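Local coordinates for protein fructosyl amine:oxygen oxidoreductase (Neosartorya fumigata, PDB 4WCT) that probably catalyses the FAD-dependent oxidation of fructosyl amines by molecular oxygen, releasing the amine from its Amadori adduct, at residues 259-264 against 293-298; 303-308 against 442-447; 326-331 against 355-360. One frame throughout, in Å; residues are numbered along the deposited sequence. Where two conformers were deposited one is given.

Following the chain from the N terminus, the first strand involved is 253-263, and contact 1 closes the excursion that carries strands 277-280 and 284-287 and returns as strand 295-310. That same strand runs on into contact 2, whose partner 442-447 arrives more than 130 residues later. Contact 3 (326-331 against 355-360) is nested inside this long loop and closes a smaller one around helix 330-343. Contacts 1 and 2 share a strand without touching; contact 3 touches contact 1 through Leu259 and Cys260 and contact 2 through Tyr305 and Phe444. Contacts 1 and 2 are strand pairings of one mixed sheet, the second bringing in 442-443, while contact 3 lays the lead-in to helix 330-343 across strand 352-362 of the same sheet, which meets the FAD.

Contact 1: 259-264 against 293-298; sequences LCHIQM and KHELKI
His261 and Glu295 sit diagonally across two antiparallel strands, 259-263 and 295-298, whose short axes run 150° apart within the large mixed sheet of this FAD-dependent oxidase. Backbone bonds pair Cys260 with Ile298 and Ile262 with Leu296; His261 opposite Lys297, between them, and Gln263 opposite Glu295, beyond, are non-hydrogen-bonded pairs. The side chains of His261, Gln263, Glu295 and Lys297 share one sheet face. There the imidazole and the Glu295 side chain cross at about a right angle, ring and carboxylate planes 75° apart. His261 ND1 donates to Glu295 OE1 at 2.9 Å, the oxygen lying close to the ring plane while the N-H comes down on it from above the carboxylate plane. This bond helps to set the rotation of the ring, and Ser353 takes the other carboxylate oxygen, OE2. The lysine chain approaches the ring obliquely, with His261 CD2 3.8 Å from Lys297 CG, and its ammonium goes on to Asp69 and the carbonyl of Asn71.

Cys260, Ile262, Leu296 and Ile298 use the opposite face. Ile262 CD1 meets Ile298 CD1 at 3.8 Å as the two chains cross obliquely, and helix 330-343 packs over them through Ala336 and Leu340. Past the strand end, Met264 N still reaches His294 O at 2.9 Å, and the thioether continues the apolar row with Met264 SD 4.1 Å from Leu296 CD1.

At the exposed end, a bend in the Gln263 chain (chi2 71°) brings its amide to two backbone carbonyls. Gln263 NE2 gives a bent bond to Lys293 O at 2.7 Å and a straighter one to Met264 O at 3.0 Å, while one water bridges Gln263 OE1 to Glu295 OE2.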
loop_
_atom_site.group_PDB
_atom_site.type_symbol
_atom_site.label_atom_id
_atom_site.label_comp_id
_atom_site.label_asym_id
_atom_site.label_seq_id
_atom_site.Cartn_x
_atom_site.Cartn_y
_atom_site.Cartn_z
ATOM N N LEU A 259 -11.484 -2.461 -4.889
ATOM C CA LEU A 259 -11.059 -3.655 -5.601
ATOM C C LEU A 259 -12.207 -4.632 -5.679
ATOM O O LEU A 259 -13.051 -4.680 -4.803
ATOM C CB LEU A 259 -9.841 -4.293 -4.941
ATOM C CG LEU A 259 -10.027 -4.962 -3.578
ATOM C CD1 LEU A 259 -10.464 -6.418 -3.679
ATOM C CD2 LEU A 259 -8.736 -4.888 -2.767
ATOM N N CYS A 260 -12.239 -5.413 -6.744
ATOM C CA CYS A 260 -13.248 -6.451 -6.863
ATOM C C CYS A 260 -12.631 -7.643 -7.563
ATOM O O CYS A 260 -11.595 -7.525 -8.213
ATOM C CB CYS A 260 -14.510 -5.955 -7.582
ATOM S SG CYS A 260 -14.320 -5.365 -9.277
ATOM N N HIS A 261 -13.269 -8.794 -7.403
ATOM C CA HIS A 261 -12.787 -10.056 -7.921
ATOM C C HIS A 261 -13.849 -10.664 -8.809
ATOM O O HIS A 261 -15.029 -10.587 -8.483
ATOM C CB HIS A 261 -12.529 -11.073 -6.813
ATOM C CG HIS A 261 -11.376 -10.772 -5.903
ATOM N ND1 HIS A 261 -10.931 -11.693 -4.977
ATOM C CD2 HIS A 261 -10.637 -9.654 -5.700
ATOM C CE1 HIS A 261 -9.994 -11.146 -4.229
ATOM N NE2 HIS A 261 -9.743 -9.940 -4.703
ATOM N N ILE A 262 -13.413 -11.355 -9.855
ATOM C CA ILE A 262 -14.237 -12.226 -10.704
ATOM C C ILE A 262 -13.694 -13.649 -10.564
ATOM O O ILE A 262 -12.463 -13.852 -10.629
ATOM C CB ILE A 262 -14.133 -11.814 -12.203
ATOM C CG1 ILE A 262 -14.744 -10.438 -12.417
ATOM C CG2 ILE A 262 -14.823 -12.845 -13.085
ATOM C CD1 ILE A 262 -14.602 -9.900 -13.819
ATOM N N GLN A 263 -14.579 -14.621 -10.429
ATOM C CA GLN A 263 -14.182 -16.003 -10.314
ATOM C C GLN A 263 -14.023 -16.636 -11.690
ATOM O O GLN A 263 -14.975 -16.647 -12.467
ATOM C CB GLN A 263 -15.295 -16.750 -9.547
ATOM C CG GLN A 263 -15.109 -18.252 -9.548
ATOM C CD GLN A 263 -13.953 -18.645 -8.687
ATOM O OE1 GLN A 263 -14.052 -18.627 -7.447
ATOM N NE2 GLN A 263 -12.890 -19.144 -9.319
ATOM N N MET A 264 -12.810 -17.074 -12.018
ATOM C CA MET A 264 -12.537 -17.669 -13.314
ATOM C C MET A 264 -12.869 -19.144 -13.276
ATOM O O MET A 264 -12.776 -19.792 -12.235
ATOM C CB MET A 264 -11.065 -17.459 -13.708
ATOM C CG MET A 264 -10.626 -15.990 -13.714
ATOM S SD MET A 264 -11.601 -14.918 -14.785
ATOM C CE MET A 264 -10.920 -15.394 -16.353
ATOM N N LYS A 293 -8.066 -19.630 -5.375
ATOM C CA LYS A 293 -9.490 -19.488 -5.709
ATOM C C LYS A 293 -9.754 -19.107 -7.158
ATOM O O LYS A 293 -10.904 -18.960 -7.552
ATOM C CB LYS A 293 -10.155 -18.434 -4.825
ATOM C CG LYS A 293 -10.109 -18.743 -3.344
ATOM C CD LYS A 293 -11.041 -17.799 -2.598
ATOM C CE LYS A 293 -11.036 -18.055 -1.105
ATOM N NZ LYS A 293 -12.091 -17.227 -0.456
ATOM N N HIS A 294 -8.692 -18.919 -7.922
ATOM C CA HIS A 294 -8.802 -18.522 -9.343
ATOM C C HIS A 294 -9.602 -17.249 -9.530
ATOM O O HIS A 294 -10.352 -17.092 -10.495
ATOM C CB HIS A 294 -9.440 -19.631 -10.152
ATOM C CG HIS A 294 -8.626 -20.880 -10.194
ATOM N ND1 HIS A 294 -9.164 -22.096 -10.561
ATOM C CD2 HIS A 294 -7.321 -21.107 -9.927
ATOM C CE1 HIS A 294 -8.199 -22.996 -10.601
ATOM N NE2 HIS A 294 -7.105 -22.453 -10.093
ATOM N N GLU A 295 -9.356 -16.294 -8.650
ATOM C CA GLU A 295 -10.088 -15.011 -8.690
ATOM C C GLU A 295 -9.198 -13.937 -9.301
ATOM O O GLU A 295 -8.023 -13.831 -8.976
ATOM C CB GLU A 295 -10.505 -14.596 -7.287
ATOM C CG GLU A 295 -11.794 -15.270 -6.853
ATOM C CD GLU A 295 -12.268 -14.862 -5.476
ATOM O OE1 GLU A 295 -11.433 -14.524 -4.599
ATOM O OE2 GLU A 295 -13.463 -15.103 -5.233
ATOM N N LEU A 296 -9.761 -13.224 -10.273
ATOM C CA LEU A 296 -9.069 -12.182 -11.009
ATOM C C LEU A 296 -9.489 -10.846 -10.398
ATOM O O LEU A 296 -10.698 -10.555 -10.313
ATOM C CB LEU A 296 -9.493 -12.272 -12.491
ATOM C CG LEU A 296 -8.774 -11.353 -13.492
ATOM C CD1 LEU A 296 -8.787 -11.985 -14.865
ATOM C CD2 LEU A 296 -9.417 -9.983 -13.551
ATOM N N LYS A 297 -8.494 -10.076 -9.955
ATOM C CA LYS A 297 -8.736 -8.824 -9.232
ATOM C C LYS A 297 -8.610 -7.628 -10.167
ATOM O O LYS A 297 -7.628 -7.523 -10.916
ATOM C CB LYS A 297 -7.711 -8.658 -8.129
ATOM C CG LYS A 297 -8.013 -7.435 -7.236
ATOM C CD LYS A 297 -6.935 -7.210 -6.196
ATOM C CE LYS A 297 -5.839 -6.322 -6.792
ATOM N NZ LYS A 297 -4.768 -6.081 -5.825
ATOM N N ILE A 298 -9.582 -6.731 -10.080
ATOM C CA ILE A 298 -9.594 -5.465 -10.832
ATOM C C ILE A 298 -9.668 -4.307 -9.842
ATOM O O ILE A 298 -10.488 -4.336 -8.928
ATOM C CB ILE A 298 -10.817 -5.333 -11.758
ATOM C CG1 ILE A 298 -10.921 -6.522 -12.716
ATOM C CG2 ILE A 298 -10.698 -4.052 -12.559
ATOM C CD1 ILE A 298 -11.945 -7.558 -12.335
HETATM O O HOH W 1 -15.369 -17.203 -5.670
HETATM O O HOH W 2 -11.769 -22.280 -11.488
#

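Contact 2: 303-308 against 442-447; sequences PGYCNF and MDFQQV
Tyr305 and Met442 lie side by side in a short parallel strand pairing, where Met442 bonds to the residues on either side of Tyr305, in the pattern of parallel strands. Met442 N gives to Gly304 O at 3.0 Å, almost straight, and Met442 O takes the N-H of Cys306 at 2.8 Å. The same Cys306 then accepts at its O from Phe444 N at 2.8 Å, two residues beyond Met442, just where the chain turns into a 3-10 segment.

Asp443 governs that turn. Its CG stands anti to the backbone N (chi1 -178°), which brings the carboxylate over to the other strand, and there OD2 accepts twice: Phe308 N reaches Asp443 OD2 at 3.0 Å, and Gln445 N, two residues along in an Asx turn, reaches the same oxygen at 3.1 Å. The two donors come from opposite faces of the carboxylate plane, so OD2 is gripped by one bond across the contact and one within its own turn. OD1 is served by a water that also donates to Phe308 O. Beside this, Gln445 NE2 donates to Asn307 OD1 at 2.8 Å, with the acceptor in the glutamine amide plane. The other end of the asparagine amide, ND2, is taken by Val321 O.

The apolar side rests on Tyr305 and Phe444. Their rings are nearly parallel, 6° apart, but slid so far that it is Tyr305 CB that lies over the phenylalanine face, 3.6 Å from the centroid of the Phe444 ring, a CH-pi contact. Met442 CB packs against Tyr305 CD1.

Around them, strand 253-263 lies alongside 303-308, with Ala256 bonded to the Tyr305 backbone, and strand 318-320 touches Cys306 and Phe308. Tyr305 OH leaves the pair for Glu331 and Arg335 of helix 330-343, while Phe444 leans on Ile357 of strand 352-362.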
loop_
_atom_site.group_PDB
_atom_site.type_symbol
_atom_site.label_atom_id
_atom_site.label_comp_id
_atom_site.label_asym_id
_atom_site.label_seq_id
_atom_site.Cartn_x
_atom_site.Cartn_y
_atom_site.Cartn_z
ATOM N N PRO A 303 -8.753 9.109 -7.816
ATOM C CA PRO A 303 -7.889 9.730 -6.821
ATOM C C PRO A 303 -8.097 9.309 -5.372
ATOM O O PRO A 303 -7.259 9.638 -4.520
ATOM C CB PRO A 303 -8.143 11.233 -7.011
ATOM C CG PRO A 303 -8.650 11.345 -8.413
ATOM C CD PRO A 303 -9.473 10.113 -8.630
ATOM N N GLY A 304 -9.162 8.544 -5.115
ATOM C CA GLY A 304 -9.411 8.026 -3.785
ATOM C C GLY A 304 -10.694 8.533 -3.166
ATOM O O GLY A 304 -11.247 9.591 -3.572
ATOM N N TYR A 305 -11.228 7.722 -2.259
ATOM C CA TYR A 305 -12.300 8.116 -1.368
ATOM C C TYR A 305 -11.757 8.454 0.026
ATOM O O TYR A 305 -10.987 7.693 0.641
ATOM C CB TYR A 305 -13.280 6.954 -1.203
ATOM C CG TYR A 305 -14.102 6.600 -2.408
ATOM C CD1 TYR A 305 -15.348 7.178 -2.617
ATOM C CD2 TYR A 305 -13.679 5.609 -3.282
ATOM C CE1 TYR A 305 -16.156 6.775 -3.671
ATOM C CE2 TYR A 305 -14.444 5.247 -4.368
ATOM C CZ TYR A 305 -15.671 5.852 -4.569
ATOM O OH TYR A 305 -16.447 5.457 -5.652
ATOM N N CYS A 306 -12.182 9.577 0.562
ATOM C CA CYS A 306 -12.003 9.830 1.986
ATOM C C CYS A 306 -13.353 9.727 2.677
ATOM O O CYS A 306 -14.398 9.523 2.036
ATOM C CB CYS A 306 -11.384 11.223 2.200
ATOM S SG CYS A 306 -9.744 11.455 1.526
ATOM N N ASN A 307 -13.323 9.689 4.007
ATOM C CA ASN A 307 -14.564 9.640 4.782
ATOM C C ASN A 307 -14.553 10.810 5.754
ATOM O O ASN A 307 -13.998 10.716 6.850
ATOM C CB ASN A 307 -14.687 8.318 5.531
ATOM C CG ASN A 307 -15.973 8.212 6.287
ATOM O OD1 ASN A 307 -17.035 8.528 5.755
ATOM N ND2 ASN A 307 -15.901 7.781 7.538
ATOM N N PHE A 308 -14.974 11.970 5.252
ATOM C CA PHE A 308 -14.683 13.248 5.897
ATOM C C PHE A 308 -15.674 13.521 7.033
ATOM O O PHE A 308 -16.884 13.595 6.813
ATOM C CB PHE A 308 -14.736 14.394 4.904
ATOM C CG PHE A 308 -13.575 14.450 3.955
ATOM C CD1 PHE A 308 -12.269 14.505 4.422
ATOM C CD2 PHE A 308 -13.785 14.489 2.598
ATOM C CE1 PHE A 308 -11.202 14.537 3.564
ATOM C CE2 PHE A 308 -12.700 14.615 1.717
ATOM C CZ PHE A 308 -11.421 14.626 2.194
ATOM N N MET A 442 -13.257 11.831 -3.632
ATOM C CA MET A 442 -14.653 11.571 -3.331
ATOM C C MET A 442 -14.813 11.270 -1.835
ATOM O O MET A 442 -13.818 11.141 -1.126
ATOM C CB MET A 442 -15.176 10.428 -4.225
ATOM C CG MET A 442 -15.197 10.847 -5.691
ATOM S SD MET A 442 -16.333 12.240 -6.106
ATOM C CE MET A 442 -17.886 11.374 -6.289
ATOM N N ASP A 443 -16.038 11.399 -1.342
ATOM C CA ASP A 443 -16.298 11.380 0.095
ATOM C C ASP A 443 -17.336 10.295 0.356
ATOM O O ASP A 443 -18.420 10.354 -0.199
ATOM C CB ASP A 443 -16.821 12.754 0.538
ATOM C CG ASP A 443 -17.082 12.852 2.049
ATOM O OD1 ASP A 443 -17.532 13.940 2.469
ATOM O OD2 ASP A 443 -16.765 11.919 2.833
ATOM N N PHE A 444 -17.012 9.300 1.185
ATOM C CA PHE A 444 -17.954 8.226 1.518
ATOM C C PHE A 444 -19.219 8.737 2.208
ATOM O O PHE A 444 -20.275 8.096 2.158
ATOM C CB PHE A 444 -17.279 7.165 2.404
ATOM C CG PHE A 444 -16.377 6.211 1.648
ATOM C CD1 PHE A 444 -16.842 5.501 0.565
ATOM C CD2 PHE A 444 -15.087 5.972 2.079
ATOM C CE1 PHE A 444 -16.049 4.561 -0.053
ATOM C CE2 PHE A 444 -14.287 5.042 1.463
ATOM C CZ PHE A 444 -14.750 4.367 0.367
ATOM N N GLN A 445 -19.130 9.900 2.828
ATOM C CA GLN A 445 -20.309 10.491 3.474
ATOM C C GLN A 445 -21.349 10.899 2.433
ATOM O O GLN A 445 -22.490 11.161 2.801
ATOM C CB GLN A 445 -19.918 11.685 4.326
ATOM C CG GLN A 445 -19.097 11.310 5.554
ATOM C CD GLN A 445 -19.903 10.557 6.595
ATOM O OE1 GLN A 445 -20.971 11.019 7.018
ATOM N NE2 GLN A 445 -19.482 9.331 6.902
ATOM N N GLN A 446 -20.941 10.996 1.167
ATOM C CA GLN A 446 -21.868 11.301 0.071
ATOM C C GLN A 446 -22.248 10.079 -0.749
ATOM O O GLN A 446 -22.933 10.199 -1.765
ATOM C CB GLN A 446 -21.257 12.374 -0.826
ATOM C CG GLN A 446 -21.039 13.689 -0.098
ATOM C CD GLN A 446 -20.366 14.757 -0.948
ATOM O OE1 GLN A 446 -19.455 14.479 -1.727
ATOM N NE2 GLN A 446 -20.775 16.005 -0.746
ATOM N N VAL A 447 -21.903 8.890 -0.254
ATOM C CA VAL A 447 -22.277 7.638 -0.915
ATOM C C VAL A 447 -23.478 7.094 -0.183
ATOM O O VAL A 447 -23.424 6.853 0.998
ATOM C CB VAL A 447 -21.116 6.599 -0.951
ATOM C CG1 VAL A 447 -21.553 5.319 -1.636
ATOM C CG2 VAL A 447 -19.906 7.175 -1.683
HETATM O O HOH W 3 -18.276 14.786 4.727
#

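Contact 3: 326-331 against 355-360; sequences HQIPLE and ARICWD. With FAD (flavin-adenine dinucleotide), chain C.
The backbone of 326-329 runs across strand 355-360 rather than along it, the touching parts 80° apart, and it comes nearest where His326 CA lies 4.1 Å from Arg356 CA. A water links the two backbones, donating to His326 O and accepting from Ala355 N at 3.0 Å. Side by side and pointing the same way, the imidazole and the arginine chain run together, with His326 CD2 3.8 Å from Arg356 CB. Beyond it the guanidinium is taken up by the carbonyls of Ala65 and Asn68. Ile328 carries the apolar part: with chi1 62° both CG1 and CG2 turn to the Ala355 methyl, each 4.0 Å from Ala355 CB.

Further along the strand, Asp360 OD2 accepts from the FAD ribityl hydroxyl O3' at 2.6 Å. Cys358 SG sits so near FAD C8M that a covalent cysteinyl-flavin link, as in related amine oxidases, is plausible, though the model leaves it unsettled.

Pro329 sits at the N-cap position of helix 330-343, strand 253-263 flanks strand 352-362 through Leu259 and Trp257, and the C-terminal residues Thr453 and Ile455 hold the Gln327 amide.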
loop_
_atom_site.group_PDB
_atom_site.type_symbol
_atom_site.label_atom_id
_atom_site.label_comp_id
_atom_site.label_asym_id
_atom_site.label_seq_id
_atom_site.Cartn_x
_atom_site.Cartn_y
_atom_site.Cartn_z
ATOM N N HIS A 326 -16.654 -4.931 3.071
ATOM C CA HIS A 326 -16.495 -5.903 2.005
ATOM C C HIS A 326 -17.536 -5.742 0.896
ATOM O O HIS A 326 -18.255 -6.680 0.550
ATOM C CB HIS A 326 -16.513 -7.306 2.564
ATOM C CG HIS A 326 -15.237 -7.672 3.246
ATOM N ND1 HIS A 326 -14.918 -8.981 3.548
ATOM C CD2 HIS A 326 -14.099 -6.958 3.427
ATOM C CE1 HIS A 326 -13.673 -9.026 4.003
ATOM N NE2 HIS A 326 -13.188 -7.797 4.013
ATOM N N GLN A 327 -17.711 -4.495 0.494
ATOM C CA GLN A 327 -18.407 -4.127 -0.751
ATOM C C GLN A 327 -17.674 -2.914 -1.304
ATOM O O GLN A 327 -16.841 -2.334 -0.618
ATOM C CB GLN A 327 -19.878 -3.726 -0.470
ATOM C CG GLN A 327 -20.781 -4.766 0.204
ATOM C CD GLN A 327 -20.989 -6.058 -0.555
ATOM O OE1 GLN A 327 -20.699 -6.177 -1.747
ATOM N NE2 GLN A 327 -21.546 -7.056 0.155
ATOM N N ILE A 328 -18.021 -2.486 -2.520
ATOM C CA ILE A 328 -17.520 -1.234 -3.069
ATOM C C ILE A 328 -18.679 -0.418 -3.615
ATOM O O ILE A 328 -19.777 -0.979 -3.842
ATOM C CB ILE A 328 -16.451 -1.427 -4.190
ATOM C CG1 ILE A 328 -17.032 -2.181 -5.389
ATOM C CG2 ILE A 328 -15.195 -2.086 -3.589
ATOM C CD1 ILE A 328 -16.032 -2.403 -6.510
ATOM N N PRO A 329 -18.478 0.897 -3.746
ATOM C CA PRO A 329 -19.577 1.638 -4.343
ATOM C C PRO A 329 -19.927 1.123 -5.734
ATOM O O PRO A 329 -19.056 0.724 -6.510
ATOM C CB PRO A 329 -19.061 3.083 -4.372
ATOM C CG PRO A 329 -18.089 3.141 -3.235
ATOM C CD PRO A 329 -17.398 1.801 -3.298
ATOM N N LEU A 330 -21.205 1.191 -6.069
ATOM C CA LEU A 330 -21.659 0.767 -7.394
ATOM C C LEU A 330 -20.904 1.514 -8.489
ATOM O O LEU A 330 -20.712 0.973 -9.595
ATOM C CB LEU A 330 -23.158 0.975 -7.519
ATOM C CG LEU A 330 -24.015 0.033 -6.655
ATOM C CD1 LEU A 330 -25.469 0.461 -6.702
ATOM C CD2 LEU A 330 -23.871 -1.412 -7.090
ATOM N N GLU A 331 -20.618 2.797 -8.263
ATOM C CA GLU A 331 -19.883 3.572 -9.276
ATOM C C GLU A 331 -18.449 3.022 -9.491
ATOM O O GLU A 331 -17.905 3.138 -10.591
ATOM C CB GLU A 331 -19.873 5.084 -8.948
ATOM C CG GLU A 331 -18.976 5.396 -7.765
ATOM C CD GLU A 331 -19.508 6.375 -6.751
ATOM O OE1 GLU A 331 -20.154 7.401 -7.113
ATOM O OE2 GLU A 331 -19.005 6.296 -5.619
ATOM N N ALA A 355 -15.616 -8.054 -3.175
ATOM C CA ALA A 355 -15.166 -6.691 -3.362
ATOM C C ALA A 355 -14.924 -6.052 -1.995
ATOM O O ALA A 355 -15.562 -6.438 -1.000
ATOM C CB ALA A 355 -16.194 -5.881 -4.151
ATOM N N ARG A 356 -13.988 -5.110 -1.926
ATOM C CA ARG A 356 -13.795 -4.368 -0.699
ATOM C C ARG A 356 -13.202 -2.994 -0.950
ATOM O O ARG A 356 -12.464 -2.760 -1.946
ATOM C CB ARG A 356 -12.952 -5.146 0.331
ATOM C CG ARG A 356 -11.447 -5.116 0.174
ATOM C CD ARG A 356 -10.811 -5.930 1.275
ATOM N NE ARG A 356 -9.340 -5.897 1.296
ATOM C CZ ARG A 356 -8.599 -5.087 2.062
ATOM N NH1 ARG A 356 -9.118 -4.083 2.750
ATOM N NH2 ARG A 356 -7.311 -5.311 2.154
ATOM N N ILE A 357 -13.367 -2.139 0.053
ATOM C CA ILE A 357 -12.565 -0.949 0.158
ATOM C C ILE A 357 -11.281 -1.251 0.943
ATOM O O ILE A 357 -11.250 -2.149 1.774
ATOM C CB ILE A 357 -13.336 0.235 0.734
ATOM C CG1 ILE A 357 -13.748 0.018 2.190
ATOM C CG2 ILE A 357 -14.542 0.527 -0.174
ATOM C CD1 ILE A 357 -14.492 1.189 2.798
ATOM N N CYS A 358 -10.237 -0.486 0.648
ATOM C CA CYS A 358 -8.897 -0.757 1.164
ATOM C C CYS A 358 -8.286 0.609 1.488
ATOM O O CYS A 358 -8.263 1.494 0.620
ATOM C CB CYS A 358 -8.126 -1.488 0.054
ATOM S SG CYS A 358 -6.349 -1.673 0.237
ATOM N N TRP A 359 -7.733 0.770 2.689
ATOM C CA TRP A 359 -7.285 2.062 3.155
ATOM C C TRP A 359 -5.773 2.151 3.221
ATOM O O TRP A 359 -5.112 1.263 3.784
ATOM C CB TRP A 359 -7.840 2.334 4.558
ATOM C CG TRP A 359 -9.330 2.570 4.523
ATOM C CD1 TRP A 359 -10.324 1.639 4.632
ATOM C CD2 TRP A 359 -9.982 3.841 4.382
ATOM N NE1 TRP A 359 -11.542 2.246 4.578
ATOM C CE2 TRP A 359 -11.379 3.601 4.458
ATOM C CE3 TRP A 359 -9.530 5.145 4.306
ATOM C CZ2 TRP A 359 -12.327 4.630 4.365
ATOM C CZ3 TRP A 359 -10.472 6.170 4.202
ATOM C CH2 TRP A 359 -11.847 5.906 4.213
ATOM N N ASP A 360 -5.261 3.284 2.780
ATOM C CA ASP A 360 -3.863 3.671 3.039
ATOM C C ASP A 360 -3.882 5.108 3.565
ATOM O O ASP A 360 -4.956 5.672 3.824
ATOM C CB ASP A 360 -3.071 3.597 1.752
ATOM C CG ASP A 360 -1.557 3.366 1.959
ATOM O OD1 ASP A 360 -1.014 3.527 3.089
ATOM O OD2 ASP A 360 -0.844 3.211 0.910
HETATM P PA FAD C . -1.462 -1.952 6.588
HETATM O O1A FAD C . -0.887 -3.037 5.723
HETATM O O2A FAD C . -2.844 -1.433 6.343
HETATM O O5B FAD C . -1.354 -2.472 8.067
HETATM C C5B FAD C . -1.833 -1.656 9.147
HETATM C C4B FAD C . -2.107 -2.572 10.335
HETATM O O4B FAD C . -2.380 -1.751 11.517
HETATM C C3B FAD C . -3.304 -3.499 10.149
HETATM O O3B FAD C . -2.958 -4.879 10.344
HETATM C C2B FAD C . -4.302 -3.020 11.207
HETATM O O2B FAD C . -5.191 -4.015 11.708
HETATM C C1B FAD C . -3.376 -2.408 12.261
HETATM N N9A FAD C . -4.079 -1.420 13.107
HETATM C C8A FAD C . -5.034 -0.547 12.738
HETATM N N7A FAD C . -5.482 0.148 13.809
HETATM C C5A FAD C . -4.717 -0.249 14.859
HETATM C C6A FAD C . -4.706 0.038 16.287
HETATM N N6A FAD C . -5.548 0.946 16.811
HETATM N N1A FAD C . -3.840 -0.666 17.047
HETATM C C2A FAD C . -2.974 -1.561 16.556
HETATM N N3A FAD C . -2.962 -1.900 15.256
HETATM C C4A FAD C . -3.809 -1.278 14.400
HETATM N N1 FAD C . 1.156 -0.655 -2.784
HETATM C C2 FAD C . 2.072 -1.165 -3.680
HETATM O O2 FAD C . 3.256 -1.147 -3.351
HETATM N N3 FAD C . 1.686 -1.764 -4.810
HETATM C C4 FAD C . 0.396 -1.774 -5.208
HETATM O O4 FAD C . -0.012 -2.314 -6.274
HETATM C C4X FAD C . -0.620 -1.229 -4.326
HETATM N N5 FAD C . -1.933 -1.241 -4.679
HETATM C C5X FAD C . -2.866 -0.948 -3.722
HETATM C C6 FAD C . -4.221 -1.167 -3.953
HETATM C C7 FAD C . -5.156 -0.768 -3.017
HETATM C C7M FAD C . -6.590 -1.079 -3.257
HETATM C C8 FAD C . -4.703 -0.176 -1.752
HETATM C C8M FAD C . -5.653 0.231 -0.686
HETATM C C9 FAD C . -3.365 -0.052 -1.469
HETATM C C9A FAD C . -2.427 -0.365 -2.429
HETATM N N10 FAD C . -1.068 -0.151 -2.183
HETATM C C10 FAD C . -0.141 -0.671 -3.089
HETATM C "C1'" FAD C . -0.526 0.479 -0.987
HETATM C "C2'" FAD C . -0.110 -0.524 0.077
HETATM O "O2'" FAD C . -1.181 -1.446 0.221
HETATM C "C3'" FAD C . 0.144 0.232 1.387
HETATM O "O3'" FAD C . 0.973 1.378 1.139
HETATM C "C4'" FAD C . 0.787 -0.667 2.447
HETATM O "O4'" FAD C . 0.123 -1.930 2.467
HETATM C "C5'" FAD C . 0.617 0.011 3.800
HETATM O "O5'" FAD C . 1.253 -0.792 4.794
HETATM P P FAD C . 1.037 -0.442 6.348
HETATM O O1P FAD C . 1.783 -1.481 7.154
HETATM O O2P FAD C . 1.336 1.028 6.511
HETATM O O3P FAD C . -0.541 -0.655 6.550
HETATM O O HOH W 4 -17.546 -8.980 -1.104
#